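ABC sugar transporter, periplasmic sugar binding protein (Legionella pneumophila subsp. pneumophila, PDB 3ROT) probably binds a sugar in the periplasm, serving as the solute-binding component of an ABC sugar transporter. Local coordinates at residues A[198-203]-A[219-224]; A[206-211]-A[236-241]; A[32-37]-A[261-266]; A[104-109]-A[255-260]. All coordinates share one frame; numbering follows the deposited sequence.

From the N terminus, interaction 3 opens at 32-37 and closes the longest loop at 261-266, joining the end of helix 16-32 and the approach to strand 35-39 to the end of helix 247-264. Interaction 4, from 104-109 to 255-260, nests inside it and sets the same helix against the six-stranded sheet; the two contacts touch where M261 meets L105 and L32 meets T256. Further inside lie interactions 1 and 2, whose segments alternate: 198-203, 206-211, 219-224, 236-241. Both use helix 197-208 and lie at the other, five-stranded parallel sheet, on the opposite side of the chain's centre, where a backbone hydrogen bond from N240 to V221 connects them.

Interaction 1: A[198-203]-A[219-224]; sequences QALDPL and PQVYSF
No flat group lies face or edge against another where L200 and L203 meet V221 and S223, because the two aromatic rings of the strand turn elsewhere. Y222 and F224 pack their rings on helix 112-126, Y222 against A123 and L126, F224 against A115 and L119. The contact itself is therefore made by branched aliphatic groups. L200 holds CG anti to its backbone N (chi1 -174°), which carries its two methyls out to the strand. CD1 of L200 meets CG1 of V221 at 3.8 Å, while CD2 of L200 lies 3.8 Å from OG of S223. That hydroxyl makes a weak hydrogen bond to the carbonyl of C194, so its polar atom has a partner although it sits beside a methyl. One turn on, CD2 of L203 comes within 4.2 Å of CG1 of V221, a looser approach to the same valine methyl. All four residues are buried. P202 lacks an N-H for the preceding turn, and the helix kinks there. The segment axes approach to 8.9 Å at 140°, helix running largely against strand. Helix 197-208 is the main helix of the beta-alpha-beta crossover from strand 191-194 to its parallel neighbour 220-224, with L200 and L203 also resting on C194 of the first strand.

Interaction 2: A[206-211]-A[236-241]; sequences MLLHPD and KKLVNY
L207, L208 and L238 all place CG anti to their own carbonyl carbon and beside the backbone N, with chi1 of -62°, -73° and -66°, and each continues with an extended second torsion. The result is that L238 reaches across to the last turn of helix 197-208 and its CD1 touches both helix leucines. The tightest meeting is CD1 of L238 with CD2 of L208, 3.5 Å apart, the side chains crossing at about a right angle. CD1 of L238 also stands 4.1 Å from CB of L207 and 3.8 Å from the backbone O of L207. In return, CD1 of L207 approaches the O of L238 at 3.8 Å, so each leucine has a methyl beside the other's carbonyl. The two backbones meet where both helices finish. Helix 197-208 gives out at H209, whose N makes a weak hydrogen bond to the O of M206, while helix 228-235 closes with a Schellman motif in which K237 takes a positive phi; after this turn the chain runs through L238 to strand 241-243 of the five-stranded parallel sheet. L233 of helix 228-235 packs against both L208 and L238. Toward solvent, the aliphatic part of K236 covers L208: its CD lies 3.6 Å from CD2 of L208, again at about a right angle, and the chain bends only at its last torsion, before the ammonium of this exposed residue. L208 also packs on P228 of the second subunit.

Interaction 3: A[32-37]-A[261-266]; sequences LKVDLQ and MNRYQL
R263 reaches out from the last turn of helix 247-264 to the backbone carbonyl of L32, where helix 16-32 ends. Its chain is extended from CG to NE, which carries the guanidinium across with the L32 oxygen at its edge, near its plane. NH2 is modelled 2.4 Å from O of L32, a hydrogen bond whose very short length is doubtful, and NH1 gives the same oxygen a second, weak bond at 3.2 Å, bent to 120°. On the buried side V34 touches this end: its CG1 lies 3.5 Å from NH2 of R263, neither over the face nor at the edge of the guanidinium, and V34 packs further on V259, A29 and Y6. L32 is looser, with CB 4.1 Å from NH1 of R263, and its side chain packs instead on T256 and V259. The solvent side belongs to K33, the positive-phi residue of the Schellman motif that closes helix 16-32. Its NZ hydrogen-bonds to the carbonyl of E31 and stays 5.2 Å from NH1 of R263. Within its own segment, R263 lays CB over the centre of one face of the Y264 ring, 3.8 Å above the plane. The carbonyls at a helix C terminus carry partial negative charge, so a guanidinium placed there would be favoured electrostatically, which may offset the like charge of K33 nearby.

Interaction 4: A[104-109]-A[255-260]; sequences YLVFLG and ITQLVL
Q257 crosses L108 obliquely, presenting the nitrogen end of its amide to the branched tip of the leucine. NE2 of Q257 lies 3.8 Å from CD1 and 4.0 Å from CD2 of L108, so both methyls lie on the same side of the amide nitrogen, in plain van der Waals contact. A bend at the second torsion of Q257 (chi2 -147°), well off the fully extended form, sets the amide in this place. L108 in turn has chi2 of 95°, away from the usual staggered positions, which turns both its methyls to NE2. V106, two residues earlier and also pointing toward the helix, adds a more distant touch, its CG2 4.4 Å from NE2 of Q257. The polar end does not depend on these apolar neighbours: NE2 donates a hydrogen bond to the carbonyl of V269, and OE1 is also hydrogen-bonded elsewhere, so the amide is satisfied among largely buried side chains. F107, between the two contact residues, points away from the helix. Strand 107-109 runs between strands 89-92 and 271-272 in the parallel six-stranded sheet. Helix 247-264 packs against this sheet, with L258 on I90 and with L253 and S254 against L108, while I255 and T256 face the neighbouring helix 16-32 at A25 and A28.

Interaction 1: A[198-203]-A[219-224]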
# COMPACT_ATOMS: atom_id res chain seq x y z
N GLN A 198 7.47 -3.48 -2.21
CA GLN A 198 7.32 -2.61 -1.04
C GLN A 198 8.46 -1.60 -0.95
O GLN A 198 8.30 -0.51 -0.38
CB GLN A 198 7.29 -3.43 0.24
CG GLN A 198 6.15 -4.43 0.33
CD GLN A 198 6.43 -5.47 1.39
OE1 GLN A 198 7.45 -6.17 1.35
NE2 GLN A 198 5.53 -5.57 2.36
N ALA A 199 9.63 -1.98 -1.47
CA ALA A 199 10.77 -1.08 -1.47
C ALA A 199 10.64 -0.17 -2.69
O ALA A 199 10.91 1.03 -2.62
CB ALA A 199 12.08 -1.87 -1.54
N LEU A 200 10.21 -0.74 -3.81
CA LEU A 200 10.07 0.02 -5.04
C LEU A 200 9.04 1.15 -5.04
O LEU A 200 9.35 2.24 -5.53
CB LEU A 200 9.79 -0.92 -6.22
CG LEU A 200 9.77 -0.24 -7.59
CD1 LEU A 200 11.12 0.42 -7.87
CD2 LEU A 200 9.46 -1.27 -8.68
N ASP A 201 7.84 0.94 -4.52
CA ASP A 201 6.83 2.01 -4.53
C ASP A 201 7.31 3.36 -4.01
O ASP A 201 7.27 4.37 -4.74
CB ASP A 201 5.57 1.62 -3.75
CG ASP A 201 4.81 0.49 -4.38
OD1 ASP A 201 4.69 0.46 -5.63
OD2 ASP A 201 4.31 -0.38 -3.62
N PRO A 202 7.76 3.42 -2.74
CA PRO A 202 8.23 4.71 -2.23
C PRO A 202 9.42 5.25 -3.03
O PRO A 202 9.57 6.46 -3.19
CB PRO A 202 8.55 4.42 -0.77
CG PRO A 202 8.81 2.97 -0.74
CD PRO A 202 7.79 2.40 -1.68
N LEU A 203 10.25 4.35 -3.55
CA LEU A 203 11.39 4.78 -4.36
C LEU A 203 10.85 5.34 -5.69
O LEU A 203 11.30 6.40 -6.15
CB LEU A 203 12.33 3.61 -4.64
CG LEU A 203 13.40 3.86 -5.71
CD1 LEU A 203 14.24 5.07 -5.33
CD2 LEU A 203 14.27 2.61 -5.88
N PRO A 219 19.25 6.64 -10.74
CA PRO A 219 19.92 5.34 -10.76
C PRO A 219 19.15 4.33 -11.60
O PRO A 219 17.97 4.53 -11.91
CB PRO A 219 19.93 4.95 -9.29
CG PRO A 219 18.57 5.42 -8.86
CD PRO A 219 18.49 6.81 -9.49
N GLN A 220 19.82 3.25 -11.98
CA GLN A 220 19.19 2.19 -12.76
C GLN A 220 18.57 1.28 -11.73
O GLN A 220 19.25 0.86 -10.79
CB GLN A 220 20.24 1.45 -13.59
CG GLN A 220 20.93 2.38 -14.55
CD GLN A 220 19.94 3.13 -15.40
OE1 GLN A 220 19.34 2.57 -16.31
NE2 GLN A 220 19.75 4.41 -15.10
N VAL A 221 17.29 0.98 -11.91
CA VAL A 221 16.54 0.20 -10.94
C VAL A 221 16.07 -1.20 -11.37
O VAL A 221 15.56 -1.40 -12.48
CB VAL A 221 15.32 1.01 -10.45
CG1 VAL A 221 14.57 0.25 -9.36
CG2 VAL A 221 15.79 2.38 -9.94
N TYR A 222 16.23 -2.14 -10.46
CA TYR A 222 15.84 -3.53 -10.69
C TYR A 222 14.95 -4.00 -9.55
O TYR A 222 15.13 -3.59 -8.40
CB TYR A 222 17.11 -4.39 -10.80
CG TYR A 222 17.94 -3.98 -11.98
CD1 TYR A 222 17.72 -4.55 -13.24
CD2 TYR A 222 18.87 -2.93 -11.89
CE1 TYR A 222 18.39 -4.10 -14.36
CE2 TYR A 222 19.55 -2.47 -13.02
CZ TYR A 222 19.30 -3.06 -14.25
OH TYR A 222 19.95 -2.63 -15.37
N SER A 223 13.98 -4.85 -9.86
CA SER A 223 13.08 -5.29 -8.80
C SER A 223 12.47 -6.67 -9.01
O SER A 223 12.81 -7.40 -9.96
CB SER A 223 11.96 -4.24 -8.64
OG SER A 223 11.25 -4.44 -7.43
N PHE A 224 11.55 -7.02 -8.11
CA PHE A 224 10.83 -8.29 -8.15
C PHE A 224 9.34 -7.99 -8.14
O PHE A 224 8.89 -7.10 -7.43
CB PHE A 224 11.16 -9.13 -6.92
CG PHE A 224 12.52 -9.78 -6.96
CD1 PHE A 224 12.65 -11.14 -7.24
CD2 PHE A 224 13.66 -9.03 -6.73
CE1 PHE A 224 13.90 -11.74 -7.28
CE2 PHE A 224 14.92 -9.63 -6.77
CZ PHE A 224 15.04 -10.99 -7.04

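Interaction 2: A[206-211]-A[236-241]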
# COMPACT_ATOMS: atom_id res chain seq x y z
N MSE A 206 9.82 9.02 -5.86
CA MSE A 206 10.92 9.99 -5.98
C MSE A 206 11.43 10.04 -7.42
O MSE A 206 11.80 11.10 -7.93
CB MSE A 206 12.06 9.63 -5.03
CG MSE A 206 11.65 9.49 -3.59
SE MSE A 206 13.16 9.59 -2.35
CE MSE A 206 14.01 7.93 -2.79
N LEU A 207 11.46 8.88 -8.09
CA LEU A 207 11.91 8.79 -9.47
C LEU A 207 10.96 9.55 -10.40
O LEU A 207 11.36 10.03 -11.46
CB LEU A 207 11.99 7.33 -9.93
CG LEU A 207 12.96 6.41 -9.20
CD1 LEU A 207 12.69 4.97 -9.66
CD2 LEU A 207 14.42 6.82 -9.46
N LEU A 208 9.70 9.65 -9.98
CA LEU A 208 8.68 10.35 -10.77
C LEU A 208 8.67 11.86 -10.51
O LEU A 208 8.24 12.64 -11.36
CB LEU A 208 7.29 9.76 -10.47
CG LEU A 208 6.94 8.36 -11.02
CD1 LEU A 208 5.65 7.85 -10.36
CD2 LEU A 208 6.77 8.43 -12.53
N HIS A 209 9.13 12.27 -9.33
CA HIS A 209 9.20 13.68 -8.96
C HIS A 209 10.53 13.94 -8.28
O HIS A 209 10.59 14.26 -7.10
CB HIS A 209 8.03 14.04 -8.04
CG HIS A 209 6.69 13.88 -8.69
ND1 HIS A 209 6.00 12.68 -8.69
CD2 HIS A 209 5.94 14.74 -9.41
CE1 HIS A 209 4.89 12.82 -9.39
NE2 HIS A 209 4.83 14.06 -9.84
N PRO A 210 11.63 13.80 -9.03
CA PRO A 210 12.96 14.01 -8.46
C PRO A 210 13.20 15.37 -7.81
O PRO A 210 13.87 15.44 -6.79
CB PRO A 210 13.90 13.70 -9.63
CG PRO A 210 13.06 14.04 -10.85
CD PRO A 210 11.69 13.54 -10.48
N ASP A 211 12.66 16.44 -8.38
CA ASP A 211 12.86 17.76 -7.78
C ASP A 211 12.15 17.86 -6.43
O ASP A 211 12.72 18.38 -5.47
CB ASP A 211 12.35 18.87 -8.71
CG ASP A 211 13.04 18.86 -10.06
OD1 ASP A 211 14.28 18.67 -10.10
OD2 ASP A 211 12.35 19.05 -11.09
N LYS A 236 7.89 3.76 -18.27
CA LYS A 236 8.48 5.10 -18.23
C LYS A 236 10.01 5.05 -18.20
O LYS A 236 10.67 6.08 -18.10
CB LYS A 236 8.00 5.86 -16.99
CG LYS A 236 6.51 6.12 -16.96
CD LYS A 236 6.11 6.81 -15.67
CE LYS A 236 4.66 7.23 -15.71
NZ LYS A 236 4.41 8.17 -16.83
N LYS A 237 10.55 3.84 -18.30
CA LYS A 237 12.00 3.62 -18.27
C LYS A 237 12.68 4.09 -16.98
O LYS A 237 13.83 4.52 -16.99
CB LYS A 237 12.68 4.28 -19.48
CG LYS A 237 12.32 3.63 -20.81
CD LYS A 237 13.15 4.20 -21.96
CE LYS A 237 12.73 3.60 -23.29
NZ LYS A 237 12.82 2.11 -23.29
N LEU A 238 11.95 4.00 -15.88
CA LEU A 238 12.51 4.39 -14.59
C LEU A 238 12.99 3.14 -13.86
O LEU A 238 13.69 3.23 -12.86
CB LEU A 238 11.45 5.13 -13.76
CG LEU A 238 11.02 6.49 -14.32
CD1 LEU A 238 9.91 7.07 -13.44
CD2 LEU A 238 12.21 7.44 -14.36
N VAL A 239 12.60 1.98 -14.39
CA VAL A 239 12.97 0.66 -13.86
C VAL A 239 13.35 -0.16 -15.10
O VAL A 239 12.60 -0.20 -16.07
CB VAL A 239 11.77 -0.02 -13.13
CG1 VAL A 239 12.07 -1.50 -12.87
CG2 VAL A 239 11.50 0.69 -11.81
N ASN A 240 14.52 -0.79 -15.06
CA ASN A 240 15.05 -1.55 -16.19
C ASN A 240 14.57 -2.98 -16.41
O ASN A 240 14.33 -3.39 -17.56
CB ASN A 240 16.59 -1.59 -16.11
CG ASN A 240 17.23 -0.30 -16.56
OD1 ASN A 240 16.59 0.75 -16.59
ND2 ASN A 240 18.51 -0.37 -16.89
N TYR A 241 14.46 -3.75 -15.33
CA TYR A 241 14.07 -5.14 -15.44
C TYR A 241 13.48 -5.63 -14.12
O TYR A 241 13.98 -5.30 -13.04
CB TYR A 241 15.30 -5.99 -15.78
CG TYR A 241 14.98 -7.37 -16.29
CD1 TYR A 241 14.66 -7.57 -17.63
CD2 TYR A 241 15.01 -8.47 -15.44
CE1 TYR A 241 14.38 -8.84 -18.11
CE2 TYR A 241 14.73 -9.75 -15.91
CZ TYR A 241 14.41 -9.92 -17.25
OH TYR A 241 14.17 -11.18 -17.74

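Interaction 3: A[32-37]-A[261-266]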
# COMPACT_ATOMS: atom_id res chain seq x y z
N LEU A 32 -13.01 -25.44 -9.33
CA LEU A 32 -13.01 -26.77 -8.75
C LEU A 32 -14.14 -26.96 -7.76
O LEU A 32 -14.33 -28.04 -7.23
CB LEU A 32 -11.66 -27.05 -8.07
CG LEU A 32 -10.47 -27.08 -9.03
CD1 LEU A 32 -9.19 -27.26 -8.25
CD2 LEU A 32 -10.63 -28.22 -10.02
N LYS A 33 -14.89 -25.88 -7.50
CA LYS A 33 -16.03 -25.93 -6.59
C LYS A 33 -15.71 -26.31 -5.14
O LYS A 33 -16.41 -27.14 -4.54
CB LYS A 33 -17.09 -26.88 -7.15
CG LYS A 33 -17.43 -26.59 -8.61
CD LYS A 33 -18.18 -27.74 -9.25
CE LYS A 33 -17.85 -27.83 -10.74
NZ LYS A 33 -16.40 -28.17 -10.96
N VAL A 34 -14.67 -25.72 -4.57
CA VAL A 34 -14.32 -26.00 -3.19
C VAL A 34 -14.33 -24.66 -2.46
O VAL A 34 -14.32 -23.60 -3.10
CB VAL A 34 -12.90 -26.64 -3.04
CG1 VAL A 34 -12.88 -28.01 -3.70
CG2 VAL A 34 -11.85 -25.73 -3.65
N ASP A 35 -14.37 -24.70 -1.13
CA ASP A 35 -14.38 -23.47 -0.36
C ASP A 35 -12.94 -23.10 0.00
O ASP A 35 -12.12 -23.97 0.29
CB ASP A 35 -15.23 -23.62 0.90
CG ASP A 35 -16.71 -23.79 0.59
OD1 ASP A 35 -17.19 -23.16 -0.38
OD2 ASP A 35 -17.40 -24.54 1.32
N LEU A 36 -12.66 -21.80 -0.02
CA LEU A 36 -11.33 -21.32 0.30
C LEU A 36 -11.36 -20.08 1.16
O LEU A 36 -11.98 -19.07 0.81
CB LEU A 36 -10.57 -21.02 -1.00
CG LEU A 36 -9.28 -20.19 -0.95
CD1 LEU A 36 -8.44 -20.45 -2.17
CD2 LEU A 36 -9.63 -18.72 -0.86
N GLN A 37 -10.68 -20.15 2.30
CA GLN A 37 -10.58 -19.01 3.19
C GLN A 37 -9.13 -18.53 3.13
O GLN A 37 -8.20 -19.34 3.13
CB GLN A 37 -10.94 -19.42 4.62
CG GLN A 37 -10.99 -18.24 5.59
CD GLN A 37 -11.66 -18.57 6.91
OE1 GLN A 37 -11.70 -17.74 7.82
NE2 GLN A 37 -12.20 -19.79 7.02
N MSE A 261 -5.31 -33.85 -4.99
CA MSE A 261 -4.78 -34.77 -4.00
C MSE A 261 -5.92 -35.43 -3.21
O MSE A 261 -5.91 -36.64 -3.00
CB MSE A 261 -3.85 -34.01 -3.06
CG MSE A 261 -3.23 -34.86 -1.99
SE MSE A 261 -2.19 -33.79 -0.76
CE MSE A 261 -1.04 -35.22 -0.13
N ASN A 262 -6.90 -34.64 -2.79
CA ASN A 262 -8.02 -35.18 -2.03
C ASN A 262 -9.02 -35.96 -2.87
O ASN A 262 -9.50 -37.00 -2.44
CB ASN A 262 -8.74 -34.05 -1.28
CG ASN A 262 -7.90 -33.44 -0.18
OD1 ASN A 262 -7.32 -34.15 0.65
ND2 ASN A 262 -7.82 -32.12 -0.16
N ARG A 263 -9.33 -35.46 -4.06
CA ARG A 263 -10.29 -36.12 -4.94
C ARG A 263 -9.79 -37.33 -5.71
O ARG A 263 -10.57 -38.24 -6.01
CB ARG A 263 -10.83 -35.13 -5.97
CG ARG A 263 -11.84 -34.15 -5.44
CD ARG A 263 -12.25 -33.18 -6.52
NE ARG A 263 -13.11 -32.13 -5.98
CZ ARG A 263 -13.50 -31.06 -6.66
NH1 ARG A 263 -13.11 -30.89 -7.92
NH2 ARG A 263 -14.29 -30.17 -6.09
N TYR A 264 -8.50 -37.36 -6.02
CA TYR A 264 -7.97 -38.45 -6.82
C TYR A 264 -6.81 -39.26 -6.26
O TYR A 264 -6.26 -40.12 -6.95
CB TYR A 264 -7.59 -37.89 -8.19
CG TYR A 264 -8.70 -37.07 -8.82
CD1 TYR A 264 -9.96 -37.63 -9.03
CD2 TYR A 264 -8.49 -35.75 -9.21
CE1 TYR A 264 -10.98 -36.90 -9.61
CE2 TYR A 264 -9.50 -35.00 -9.79
CZ TYR A 264 -10.75 -35.58 -9.99
OH TYR A 264 -11.75 -34.86 -10.59
N GLN A 265 -6.45 -39.01 -5.01
CA GLN A 265 -5.38 -39.75 -4.36
C GLN A 265 -4.05 -39.62 -5.11
O GLN A 265 -3.31 -40.59 -5.26
CB GLN A 265 -5.77 -41.23 -4.21
CG GLN A 265 -7.00 -41.49 -3.33
CD GLN A 265 -8.31 -41.03 -3.96
OE1 GLN A 265 -8.66 -41.44 -5.07
NE2 GLN A 265 -9.05 -40.19 -3.25
N LEU A 266 -3.78 -38.41 -5.59
CA LEU A 266 -2.55 -38.12 -6.31
C LEU A 266 -1.57 -37.45 -5.36
O LEU A 266 -1.98 -36.87 -4.35
CB LEU A 266 -2.83 -37.18 -7.49
CG LEU A 266 -3.63 -37.79 -8.63
CD1 LEU A 266 -3.95 -36.74 -9.68
CD2 LEU A 266 -2.83 -38.94 -9.23

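Interaction 4: A[104-109]-A[255-260]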
# COMPACT_ATOMS: atom_id res chain seq x y z
N TYR A 104 6.32 -30.18 5.10
CA TYR A 104 5.33 -29.68 4.15
C TYR A 104 5.51 -30.63 2.97
O TYR A 104 6.58 -31.22 2.81
CB TYR A 104 5.57 -28.21 3.79
CG TYR A 104 6.86 -27.89 3.04
CD1 TYR A 104 6.94 -28.08 1.66
CD2 TYR A 104 7.99 -27.45 3.71
CE1 TYR A 104 8.12 -27.83 0.97
CE2 TYR A 104 9.18 -27.20 3.04
CZ TYR A 104 9.23 -27.40 1.66
OH TYR A 104 10.40 -27.20 0.98
N LEU A 105 4.47 -30.80 2.16
CA LEU A 105 4.54 -31.72 1.04
C LEU A 105 5.42 -31.24 -0.11
O LEU A 105 6.47 -31.82 -0.39
CB LEU A 105 3.14 -32.04 0.54
CG LEU A 105 2.24 -32.80 1.52
CD1 LEU A 105 0.84 -32.88 0.96
CD2 LEU A 105 2.80 -34.21 1.78
N VAL A 106 4.99 -30.16 -0.75
CA VAL A 106 5.73 -29.60 -1.88
C VAL A 106 5.76 -28.08 -1.83
O VAL A 106 5.05 -27.47 -1.02
CB VAL A 106 5.10 -30.04 -3.22
CG1 VAL A 106 5.22 -31.56 -3.36
CG2 VAL A 106 3.64 -29.61 -3.26
N PHE A 107 6.57 -27.49 -2.69
CA PHE A 107 6.72 -26.04 -2.75
C PHE A 107 6.45 -25.50 -4.14
O PHE A 107 7.01 -25.97 -5.13
CB PHE A 107 8.15 -25.66 -2.33
CG PHE A 107 8.48 -24.21 -2.54
CD1 PHE A 107 7.86 -23.23 -1.78
CD2 PHE A 107 9.44 -23.83 -3.48
CE1 PHE A 107 8.19 -21.88 -1.95
CE2 PHE A 107 9.77 -22.49 -3.66
CZ PHE A 107 9.15 -21.52 -2.89
N LEU A 108 5.57 -24.50 -4.20
CA LEU A 108 5.24 -23.82 -5.44
C LEU A 108 5.71 -22.38 -5.28
O LEU A 108 5.26 -21.67 -4.39
CB LEU A 108 3.73 -23.80 -5.70
CG LEU A 108 3.07 -25.11 -6.13
CD1 LEU A 108 2.52 -25.82 -4.92
CD2 LEU A 108 1.96 -24.80 -7.13
N GLY A 109 6.63 -21.97 -6.14
CA GLY A 109 7.16 -20.62 -6.07
C GLY A 109 8.43 -20.62 -6.88
O GLY A 109 8.68 -21.56 -7.65
N ILE A 255 -3.80 -24.44 -5.09
CA ILE A 255 -5.12 -24.92 -4.67
C ILE A 255 -5.51 -26.14 -5.52
O ILE A 255 -6.09 -27.11 -5.01
CB ILE A 255 -6.22 -23.82 -4.83
CG1 ILE A 255 -5.98 -22.69 -3.82
CG2 ILE A 255 -7.61 -24.42 -4.62
CD1 ILE A 255 -5.83 -23.17 -2.38
N THR A 256 -5.17 -26.09 -6.81
CA THR A 256 -5.48 -27.18 -7.72
C THR A 256 -4.85 -28.49 -7.26
O THR A 256 -5.50 -29.53 -7.27
CB THR A 256 -4.99 -26.86 -9.17
OG1 THR A 256 -5.74 -25.76 -9.69
CG2 THR A 256 -5.18 -28.06 -10.10
N GLN A 257 -3.59 -28.45 -6.84
CA GLN A 257 -2.93 -29.67 -6.39
C GLN A 257 -3.52 -30.20 -5.09
O GLN A 257 -3.67 -31.41 -4.91
CB GLN A 257 -1.42 -29.45 -6.20
CG GLN A 257 -0.67 -29.13 -7.48
CD GLN A 257 0.75 -29.68 -7.47
OE1 GLN A 257 0.98 -30.86 -7.74
NE2 GLN A 257 1.71 -28.82 -7.16
N LEU A 258 -3.86 -29.29 -4.17
CA LEU A 258 -4.43 -29.72 -2.90
C LEU A 258 -5.72 -30.47 -3.16
O LEU A 258 -5.98 -31.49 -2.53
CB LEU A 258 -4.70 -28.51 -1.99
CG LEU A 258 -3.49 -27.93 -1.24
CD1 LEU A 258 -3.91 -26.67 -0.51
CD2 LEU A 258 -2.94 -28.96 -0.27
N VAL A 259 -6.51 -29.98 -4.12
CA VAL A 259 -7.78 -30.61 -4.46
C VAL A 259 -7.60 -31.94 -5.19
O VAL A 259 -8.22 -32.94 -4.81
CB VAL A 259 -8.66 -29.67 -5.33
CG1 VAL A 259 -9.92 -30.41 -5.79
CG2 VAL A 259 -9.03 -28.43 -4.54
N LEU A 260 -6.75 -31.97 -6.22
CA LEU A 260 -6.49 -33.19 -6.97
C LEU A 260 -6.01 -34.28 -6.03
O LEU A 260 -6.25 -35.46 -6.23
CB LEU A 260 -5.43 -32.94 -8.06
CG LEU A 260 -5.81 -32.04 -9.24
CD1 LEU A 260 -4.58 -31.80 -10.12
CD2 LEU A 260 -6.92 -32.69 -10.04